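Local structure of prephenate dehydratase (3MWB) at residues G13-F18 with R34-N39; I83-V88 with V181-L186; V93-P98 with A154-L159; V205-E210 with P272-L277. The protein probably catalyses the conversion of prephenate to phenylpyruvate, with loss of water and carbon dioxide, in phenylalanine biosynthesis, and binds phenylalanine through its ACT domain. All blocks are in the same frame, centred on the assembly; numbering follows the deposited sequence. Where two conformers were deposited one is given.

In the fold
Interactions 1, 2 and 3 belong to the prephenate dehydratase domain, interaction 4 to the ACT domain. Interactions 1 and 2 reach the same mixed sheet: the first is a surface contact at one outermost strand, 33-37, carried by one backbone bond, a water and a proline; the second pairs strands 81-89 and 181-188 with a ladder of backbone bonds and adds a salt bridge. Interaction 3, nested in the chain between the strands of interaction 2, is the buried one, apolar apart from its backbone bonds. F18 packs against both F184 and A157, joining interaction 1 to its two neighbours. Interaction 4, about 43 Å from interaction 3 between centres, has a single bridge within its segments, then proline packing.

Interaction 1. Residues G13-F18 with R34-N39; sequences GPQGTF and RIPCTN
G13 packs its backbone against the ring of P36 where the loop following strand 8-12 passes strand 33-37, an outermost strand of a mixed sheet in the prephenate dehydratase domain. G13 CA stands 4.0 Å from P36 CB, and a beta carbon on G13 would run into that same atom. Q15 comes to the same side of the proline ring and, in the conformer given, meets it at a slant, with Q15 CG 3.9 Å from P36 CG. Its CG is anti to the carbonyl carbon there (chi1 -67°), but a second conformer exists, so the place of the amide end is less certain. Between these two residues P14 follows a cis peptide bond and starts a type II turn ending at T17, the N-cap of helix 18-23. In this surface contact the side chain of Q15 lies about 7 Å from that of Q164, which binds magnesium in a crystal structure of this protein, though no metal is bound to this chain here. Backbone polarity ties the loop to the strand: G13 N donates to C37 O in the carbonyl plane at 2.7 Å, and one water donates to both G13 O and T38 O, 2.6 Å from each.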
# COMPACT_ATOMS: atom_id res chain seq x y z
N GLY A 13 32.26 -28.84 5.49
CA GLY A 13 32.94 -29.87 6.26
C GLY A 13 33.20 -29.41 7.68
O GLY A 13 32.75 -28.32 8.08
N PRO A 14 33.94 -30.23 8.45
CA PRO A 14 34.54 -31.47 7.98
C PRO A 14 33.54 -32.64 7.91
O PRO A 14 32.34 -32.45 8.04
CB PRO A 14 35.65 -31.73 9.02
CG PRO A 14 35.15 -31.03 10.30
CD PRO A 14 34.12 -30.01 9.90
N GLN A 15 34.04 -33.86 7.69
CA GLN A 15 33.18 -35.03 7.68
C GLN A 15 32.58 -35.26 9.08
O GLN A 15 33.16 -34.86 10.10
CB GLN A 15 33.92 -36.27 7.14
CG GLN A 15 34.27 -36.15 5.64
CD GLN A 15 34.82 -37.43 5.00
OE1 GLN A 15 35.18 -38.38 5.69
NE2 GLN A 15 34.88 -37.45 3.66
N GLY A 16 31.38 -35.84 9.13
CA GLY A 16 30.77 -36.20 10.42
C GLY A 16 29.95 -35.11 11.10
O GLY A 16 29.37 -35.34 12.19
N THR A 17 29.90 -33.93 10.48
CA THR A 17 29.05 -32.84 10.95
C THR A 17 27.57 -33.14 10.70
O THR A 17 27.22 -34.09 9.98
CB THR A 17 29.38 -31.50 10.24
OG1 THR A 17 29.38 -31.72 8.82
CG2 THR A 17 30.78 -30.99 10.65
N PHE A 18 26.70 -32.31 11.27
CA PHE A 18 25.29 -32.35 10.94
C PHE A 18 25.05 -32.08 9.45
O PHE A 18 24.16 -32.67 8.84
CB PHE A 18 24.51 -31.35 11.82
CG PHE A 18 24.34 -31.82 13.22
CD1 PHE A 18 25.38 -31.65 14.16
CD2 PHE A 18 23.19 -32.51 13.59
CE1 PHE A 18 25.23 -32.14 15.47
CE2 PHE A 18 23.03 -32.99 14.90
CZ PHE A 18 24.05 -32.79 15.84
N ARG A 34 31.31 -37.44 -2.07
CA ARG A 34 31.02 -36.34 -1.15
C ARG A 34 32.32 -35.68 -0.69
O ARG A 34 33.13 -36.28 -0.00
CB ARG A 34 30.17 -36.80 0.03
CG ARG A 34 28.91 -37.56 -0.37
CD ARG A 34 28.11 -38.07 0.83
NE ARG A 34 28.91 -38.86 1.77
CZ ARG A 34 29.21 -40.15 1.62
NH1 ARG A 34 28.78 -40.84 0.57
NH2 ARG A 34 29.94 -40.76 2.55
N ILE A 35 32.49 -34.43 -1.09
CA ILE A 35 33.70 -33.66 -0.81
C ILE A 35 33.45 -32.66 0.32
O ILE A 35 32.64 -31.74 0.17
CB ILE A 35 34.15 -32.87 -2.06
CG1 ILE A 35 34.30 -33.80 -3.27
CG2 ILE A 35 35.43 -32.09 -1.78
CD1 ILE A 35 35.25 -34.93 -3.03
N PRO A 36 34.15 -32.82 1.46
CA PRO A 36 33.99 -31.80 2.50
C PRO A 36 34.80 -30.55 2.17
O PRO A 36 35.92 -30.65 1.67
CB PRO A 36 34.58 -32.47 3.75
CG PRO A 36 35.58 -33.43 3.21
CD PRO A 36 35.03 -33.93 1.90
N CYS A 37 34.23 -29.39 2.43
CA CYS A 37 34.92 -28.14 2.13
C CYS A 37 35.03 -27.33 3.40
O CYS A 37 34.18 -27.42 4.27
CB CYS A 37 34.20 -27.35 1.04
SG CYS A 37 34.20 -28.19 -0.53
N THR A 38 36.10 -26.54 3.47
CA THR A 38 36.44 -25.69 4.61
C THR A 38 35.29 -24.77 5.01
O THR A 38 34.98 -24.62 6.19
CB THR A 38 37.66 -24.79 4.29
OG1 THR A 38 38.81 -25.60 4.02
CG2 THR A 38 37.96 -23.88 5.44
N ASN A 39 34.70 -24.11 4.02
CA ASN A 39 33.61 -23.16 4.28
C ASN A 39 32.55 -23.18 3.19
O ASN A 39 32.69 -23.87 2.17
CB ASN A 39 34.16 -21.74 4.56
CG ASN A 39 35.03 -21.20 3.44
OD1 ASN A 39 34.79 -21.47 2.27
ND2 ASN A 39 36.06 -20.43 3.81
O HOH W 1 34.30 -26.21 8.18

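Interaction 2. Residues I83-V88 with V181-L186; sequences IREALV and VTRFIL
Strands 81-89 and 181-188 run antiparallel at one side of the mixed sheet in the prephenate dehydratase domain, and E85 and R183 form a salt bridge on one face of that ladder. The short strand axes approach to 4.6 Å. A86 and F184 form a hydrogen-bonded pair, with F184 N to A86 O at 2.8 Å, and V88 with T182 repeats the pattern. R183 comes at E85 side-on: NE and NH2 both donate to the single oxygen OE1, each at 2.9 Å, and OE1 sits almost in the guanidinium plane although the carboxylate is turned 73° from it. E85 reaches this position because its CG sits between N and the carbonyl carbon (chi1 69°). K201 also bridges to OE1 and A283 N binds OE2, so the carboxylate probably offsets two nearby positive charges. Replacing R183 with an alanine would probably leave E85 OE1 with K201 as its remaining charged partner and open a gap beside L87 CD2, which lies 3.8 Å from R183 CG. On the other face V88 and F184 make an apolar contact, V88 CG2 approaching the ring obliquely, 3.9 Å from F184 CE1. Separately, at the end of the ladder, L186 CD2 meets I83 CD1. An antiparallel ladder inside a mixed alpha/beta sheet fits the periplasmic-binding-protein-like fold of this domain.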
# COMPACT_ATOMS: atom_id res chain seq x y z
N ILE A 83 18.08 -26.59 -5.84
CA ILE A 83 17.32 -27.68 -6.47
C ILE A 83 16.58 -28.57 -5.44
O ILE A 83 15.71 -29.35 -5.81
CB ILE A 83 18.24 -28.55 -7.34
CG1 ILE A 83 19.29 -29.28 -6.48
CG2 ILE A 83 18.94 -27.67 -8.39
CD1 ILE A 83 20.25 -30.22 -7.32
N ARG A 84 16.95 -28.43 -4.17
CA ARG A 84 16.38 -29.23 -3.09
C ARG A 84 16.59 -28.53 -1.77
O ARG A 84 17.60 -27.85 -1.57
CB ARG A 84 17.04 -30.59 -3.00
CG ARG A 84 16.47 -31.48 -1.89
CD ARG A 84 17.22 -32.81 -1.80
NE ARG A 84 16.93 -33.63 -2.95
CZ ARG A 84 15.96 -34.54 -3.00
NH1 ARG A 84 15.17 -34.72 -1.94
NH2 ARG A 84 15.77 -35.24 -4.10
N GLU A 85 15.63 -28.70 -0.87
CA GLU A 85 15.81 -28.25 0.49
C GLU A 85 15.63 -29.47 1.40
O GLU A 85 14.95 -30.42 1.02
CB GLU A 85 14.85 -27.10 0.81
CG GLU A 85 13.38 -27.47 0.90
CD GLU A 85 12.55 -26.42 1.67
OE1 GLU A 85 13.08 -25.34 2.01
OE2 GLU A 85 11.36 -26.69 1.93
N ALA A 86 16.27 -29.44 2.56
CA ALA A 86 16.12 -30.49 3.57
C ALA A 86 15.89 -29.90 4.95
O ALA A 86 16.51 -28.89 5.33
CB ALA A 86 17.32 -31.39 3.58
N LEU A 87 15.01 -30.53 5.71
CA LEU A 87 14.77 -30.13 7.08
C LEU A 87 15.14 -31.33 7.94
O LEU A 87 14.37 -32.31 7.98
CB LEU A 87 13.31 -29.75 7.30
CG LEU A 87 12.92 -28.32 6.97
CD1 LEU A 87 11.38 -28.20 6.89
CD2 LEU A 87 13.50 -27.35 7.99
N VAL A 88 16.31 -31.26 8.58
CA VAL A 88 16.88 -32.40 9.30
C VAL A 88 16.79 -32.23 10.82
O VAL A 88 17.44 -31.34 11.36
CB VAL A 88 18.36 -32.64 8.90
CG1 VAL A 88 18.94 -33.86 9.63
CG2 VAL A 88 18.50 -32.80 7.37
N VAL A 181 15.43 -28.40 14.24
CA VAL A 181 15.78 -28.88 12.90
C VAL A 181 16.68 -27.87 12.24
O VAL A 181 16.58 -26.68 12.54
CB VAL A 181 14.55 -29.08 11.99
CG1 VAL A 181 13.61 -30.19 12.53
CG2 VAL A 181 13.78 -27.75 11.80
N THR A 182 17.56 -28.34 11.36
CA THR A 182 18.36 -27.46 10.53
C THR A 182 17.81 -27.49 9.11
O THR A 182 17.47 -28.56 8.58
CB THR A 182 19.85 -27.88 10.53
OG1 THR A 182 20.34 -27.87 11.88
CG2 THR A 182 20.72 -26.93 9.66
N ARG A 183 17.69 -26.32 8.50
CA ARG A 183 17.30 -26.24 7.12
C ARG A 183 18.56 -26.14 6.28
O ARG A 183 19.45 -25.32 6.57
CB ARG A 183 16.38 -25.05 6.90
CG ARG A 183 15.55 -25.15 5.63
CD ARG A 183 14.61 -23.97 5.47
NE ARG A 183 14.38 -23.82 4.05
CZ ARG A 183 14.73 -22.78 3.31
NH1 ARG A 183 15.25 -21.68 3.85
NH2 ARG A 183 14.49 -22.82 2.03
N PHE A 184 18.65 -27.01 5.29
CA PHE A 184 19.75 -27.01 4.34
C PHE A 184 19.22 -26.75 2.93
O PHE A 184 18.05 -27.00 2.65
CB PHE A 184 20.47 -28.38 4.34
CG PHE A 184 21.11 -28.74 5.65
CD1 PHE A 184 20.37 -29.42 6.65
CD2 PHE A 184 22.46 -28.47 5.88
CE1 PHE A 184 20.97 -29.79 7.86
CE2 PHE A 184 23.08 -28.82 7.09
CZ PHE A 184 22.32 -29.50 8.09
N ILE A 185 20.10 -26.30 2.04
CA ILE A 185 19.77 -26.18 0.62
C ILE A 185 20.85 -26.85 -0.22
O ILE A 185 22.03 -26.86 0.13
CB ILE A 185 19.53 -24.69 0.16
CG1 ILE A 185 20.70 -23.79 0.59
CG2 ILE A 185 18.18 -24.19 0.67
CD1 ILE A 185 20.67 -22.39 -0.01
N LEU A 186 20.42 -27.46 -1.31
CA LEU A 186 21.34 -28.09 -2.26
C LEU A 186 21.37 -27.20 -3.49
O LEU A 186 20.36 -26.96 -4.12
CB LEU A 186 20.85 -29.49 -2.64
CG LEU A 186 21.75 -30.42 -3.46
CD1 LEU A 186 23.02 -30.82 -2.69
CD2 LEU A 186 20.95 -31.67 -3.87

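Interaction 3. Residues V93-P98 with A154-L159; sequences VLVARP and AICAPL
This is a buried antiparallel strand pairing inside the second mixed sheet of the prephenate dehydratase domain, where strand 93-96 lies between 153-156 and 168-171. Four backbone hydrogen bonds hold it. V93 and C156 exchange two, the one from V93 N to C156 O being practically straight (179° at the hydrogen, 3.0 Å); V95 and A154 exchange the other two, with V95 N 2.8 Å from A154 O. The short axes run 136° apart in direction, 4.8 Å at closest approach, so the strands are well splayed from a strict antiparallel course.

On the face that carries V93, V95, A154 and C156, the thiol is the meeting point. C156 SG, placed between N and the carbonyl carbon (chi1 59°), has V93 CG2 at 3.7 Å and V95 CB at 3.9 Å, one from each of two residues of the facing strand. V95 CG1 lies alongside A154 CB. At the far end V93 spreads its branches: CG2 turns to the carbonyl oxygens of C156 and A157, while CG1 slants across to P158 CG at the start of helix 158-163. On the opposite face L94 CD1 meets I155 CG1 at 3.9 Å, and strand 168-171 packs against L94 through L170 and A171.

Helix 137-143 covers the cysteine through T137 and A141. The side chain of V95 comes within about 4 Å of A161 and L167, residues that bind magnesium in a crystal structure of this protein, so the pairing lies next to that site. With no charged side chain taking part, cohesion here rests on backbone hydrogen bonds and close apolar fit.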
# COMPACT_ATOMS: atom_id res chain seq x y z
N VAL A 93 24.41 -36.32 20.78
CA VAL A 93 24.97 -37.35 21.63
C VAL A 93 26.18 -36.80 22.38
O VAL A 93 26.90 -35.92 21.87
CB VAL A 93 25.34 -38.64 20.86
CG1 VAL A 93 24.10 -39.29 20.23
CG2 VAL A 93 26.40 -38.38 19.82
N LEU A 94 26.38 -37.33 23.59
CA LEU A 94 27.57 -37.06 24.37
C LEU A 94 28.54 -38.21 24.19
O LEU A 94 28.17 -39.38 24.39
CB LEU A 94 27.23 -36.87 25.87
CG LEU A 94 28.45 -36.58 26.78
CD1 LEU A 94 28.94 -35.14 26.62
CD2 LEU A 94 28.12 -36.88 28.24
N VAL A 95 29.77 -37.88 23.83
CA VAL A 95 30.70 -38.86 23.31
C VAL A 95 32.03 -38.79 24.08
O VAL A 95 32.42 -37.72 24.55
CB VAL A 95 30.83 -38.68 21.75
CG1 VAL A 95 32.09 -37.93 21.34
CG2 VAL A 95 30.70 -39.99 21.03
N ALA A 96 32.67 -39.94 24.26
CA ALA A 96 33.97 -40.03 24.96
C ALA A 96 34.70 -41.31 24.57
O ALA A 96 34.11 -42.21 23.96
CB ALA A 96 33.77 -39.97 26.47
N ARG A 97 35.99 -41.39 24.90
CA ARG A 97 36.75 -42.61 24.65
C ARG A 97 36.23 -43.73 25.56
O ARG A 97 35.69 -43.45 26.63
CB ARG A 97 38.25 -42.36 24.87
N PRO A 98 36.36 -45.00 25.12
CA PRO A 98 35.99 -46.16 25.94
C PRO A 98 36.63 -46.16 27.34
O PRO A 98 37.81 -45.83 27.48
CB PRO A 98 36.50 -47.35 25.13
CG PRO A 98 36.47 -46.89 23.73
CD PRO A 98 36.84 -45.43 23.78
N ALA A 154 32.80 -34.91 24.13
CA ALA A 154 32.33 -34.02 23.06
C ALA A 154 30.82 -34.20 22.83
O ALA A 154 30.25 -35.23 23.18
CB ALA A 154 33.11 -34.27 21.77
N ILE A 155 30.19 -33.16 22.29
CA ILE A 155 28.80 -33.21 21.92
C ILE A 155 28.76 -33.09 20.41
O ILE A 155 29.28 -32.12 19.84
CB ILE A 155 27.98 -32.08 22.58
CG1 ILE A 155 28.01 -32.25 24.10
CG2 ILE A 155 26.55 -32.11 22.08
CD1 ILE A 155 27.42 -31.07 24.87
N CYS A 156 28.15 -34.09 19.77
CA CYS A 156 28.23 -34.21 18.34
C CYS A 156 26.99 -34.93 17.78
O CYS A 156 26.06 -35.24 18.53
CB CYS A 156 29.49 -34.98 17.98
SG CYS A 156 29.52 -36.62 18.72
N ALA A 157 27.02 -35.20 16.48
CA ALA A 157 25.98 -35.95 15.77
C ALA A 157 26.07 -37.46 16.00
O ALA A 157 27.16 -37.99 16.25
CB ALA A 157 26.03 -35.64 14.25
N PRO A 158 24.93 -38.17 15.94
CA PRO A 158 25.00 -39.63 15.94
C PRO A 158 25.86 -40.18 14.79
O PRO A 158 26.50 -41.22 14.97
CB PRO A 158 23.53 -40.04 15.76
CG PRO A 158 22.77 -38.95 16.42
CD PRO A 158 23.54 -37.69 16.07
N LEU A 159 25.90 -39.48 13.65
CA LEU A 159 26.70 -39.91 12.50
C LEU A 159 28.14 -40.26 12.89
O LEU A 159 28.59 -41.38 12.66
CB LEU A 159 26.70 -38.85 11.38
CG LEU A 159 27.66 -39.10 10.19
CD1 LEU A 159 27.39 -40.46 9.52
CD2 LEU A 159 27.61 -37.98 9.14

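Interaction 4. Residues V205-E210 with P272-L277; sequences VVPLPE and PATRFL
V205, P207 and T274 carry most of this contact, at the edge of the four-stranded antiparallel sheet of the ACT domain, where strand 200-207 pairs with the outermost strand 275-281. V205 pairs with R275. Its backbone exchanges two bonds with that residue, R275 N reaching V205 O at 2.9 Å, while its CG2 slants across to L277 CD2 at 3.9 Å. Beyond that pair the strands part, and P207 takes over: its ring lies against the A273-T274 backbone, with CG 3.6 Å from A273 O and CD 3.8 Å from T274 CA. A serine in place of P207 would probably open a gap beside A273 CB and the A273 carbonyl, leaving the turn before the strand less firmly packed. T274 lies side by side with V206, pointing the same way; its OG1, anti to the carbonyl carbon (chi1 -69°), is bonded to S271 O, and its side chain packs on W305 of a neighbouring subunit. R275 turns its guanidinium from the pairing toward G77 O. Just past P207, L208 touches the bound phenylalanine, so the chain goes on from this edge to a pocket residue. Against V206, the nearest approach is T274 OG1 to V206 CG1, 3.6 Å.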
# COMPACT_ATOMS: atom_id res chain seq x y z
N VAL A 205 16.83 -13.16 -4.71
CA VAL A 205 17.59 -12.15 -3.99
C VAL A 205 17.36 -10.85 -4.70
O VAL A 205 17.63 -10.74 -5.91
CB VAL A 205 19.11 -12.49 -3.94
CG1 VAL A 205 19.92 -11.24 -3.42
CG2 VAL A 205 19.36 -13.72 -3.08
N VAL A 206 16.82 -9.86 -3.98
CA VAL A 206 16.43 -8.58 -4.59
C VAL A 206 17.28 -7.44 -4.03
O VAL A 206 17.18 -7.10 -2.84
CB VAL A 206 14.91 -8.26 -4.41
CG1 VAL A 206 14.48 -7.03 -5.22
CG2 VAL A 206 14.05 -9.51 -4.76
N PRO A 207 18.14 -6.86 -4.89
CA PRO A 207 18.92 -5.68 -4.53
C PRO A 207 17.99 -4.48 -4.38
O PRO A 207 17.09 -4.28 -5.20
CB PRO A 207 19.85 -5.49 -5.74
CG PRO A 207 19.88 -6.82 -6.43
CD PRO A 207 18.49 -7.38 -6.22
N LEU A 208 18.21 -3.70 -3.34
CA LEU A 208 17.50 -2.45 -3.17
C LEU A 208 18.12 -1.36 -4.05
O LEU A 208 19.30 -1.05 -3.91
CB LEU A 208 17.53 -2.04 -1.69
CG LEU A 208 16.72 -0.84 -1.25
CD1 LEU A 208 15.22 -1.08 -1.41
CD2 LEU A 208 17.06 -0.53 0.18
N PRO A 209 17.31 -0.76 -4.96
CA PRO A 209 17.86 0.29 -5.82
C PRO A 209 18.03 1.63 -5.11
O PRO A 209 18.98 2.35 -5.39
CB PRO A 209 16.81 0.43 -6.92
CG PRO A 209 15.91 -0.78 -6.79
CD PRO A 209 15.94 -1.12 -5.33
N GLU A 210 17.11 1.93 -4.19
CA GLU A 210 17.01 3.24 -3.55
C GLU A 210 16.44 3.06 -2.16
O GLU A 210 15.41 2.40 -2.00
CB GLU A 210 16.08 4.15 -4.35
CG GLU A 210 16.72 4.83 -5.56
CD GLU A 210 15.68 5.54 -6.42
OE1 GLU A 210 15.13 6.58 -5.97
OE2 GLU A 210 15.42 5.05 -7.55
N PRO A 272 16.22 -4.54 -11.72
CA PRO A 272 16.67 -5.41 -12.83
C PRO A 272 17.83 -6.37 -12.49
O PRO A 272 18.04 -7.36 -13.21
CB PRO A 272 17.12 -4.40 -13.90
CG PRO A 272 16.42 -3.14 -13.58
CD PRO A 272 16.23 -3.12 -12.09
N ALA A 273 18.58 -6.09 -11.42
CA ALA A 273 19.62 -7.02 -11.00
C ALA A 273 19.12 -8.13 -10.06
O ALA A 273 19.94 -8.81 -9.44
CB ALA A 273 20.83 -6.28 -10.39
N THR A 274 17.81 -8.31 -9.94
CA THR A 274 17.24 -9.43 -9.15
C THR A 274 17.82 -10.78 -9.59
O THR A 274 17.97 -11.04 -10.79
CB THR A 274 15.68 -9.43 -9.22
OG1 THR A 274 15.19 -8.29 -8.51
CG2 THR A 274 15.09 -10.68 -8.58
N ARG A 275 18.18 -11.61 -8.61
CA ARG A 275 18.72 -12.93 -8.90
C ARG A 275 17.63 -13.95 -8.63
O ARG A 275 16.95 -13.92 -7.59
CB ARG A 275 19.92 -13.23 -8.02
CG ARG A 275 21.10 -12.28 -8.21
CD ARG A 275 22.13 -12.50 -7.13
NE ARG A 275 22.83 -13.78 -7.24
CZ ARG A 275 23.98 -13.95 -7.90
NH1 ARG A 275 24.56 -12.94 -8.53
NH2 ARG A 275 24.56 -15.15 -7.94
N PHE A 276 17.46 -14.85 -9.59
CA PHE A 276 16.55 -15.97 -9.41
C PHE A 276 17.32 -17.17 -8.84
O PHE A 276 18.30 -17.64 -9.46
CB PHE A 276 15.84 -16.32 -10.71
CG PHE A 276 14.90 -17.49 -10.60
CD1 PHE A 276 13.64 -17.35 -9.99
CD2 PHE A 276 15.26 -18.74 -11.11
CE1 PHE A 276 12.78 -18.42 -9.89
CE2 PHE A 276 14.40 -19.81 -11.01
CZ PHE A 276 13.15 -19.65 -10.40
N LEU A 277 16.88 -17.66 -7.68
CA LEU A 277 17.55 -18.76 -6.96
C LEU A 277 16.79 -20.11 -6.99
O LEU A 277 17.05 -21.03 -6.21
CB LEU A 277 17.86 -18.34 -5.52
CG LEU A 277 19.15 -17.57 -5.19
CD1 LEU A 277 20.34 -18.47 -5.49
CD2 LEU A 277 19.26 -16.29 -5.97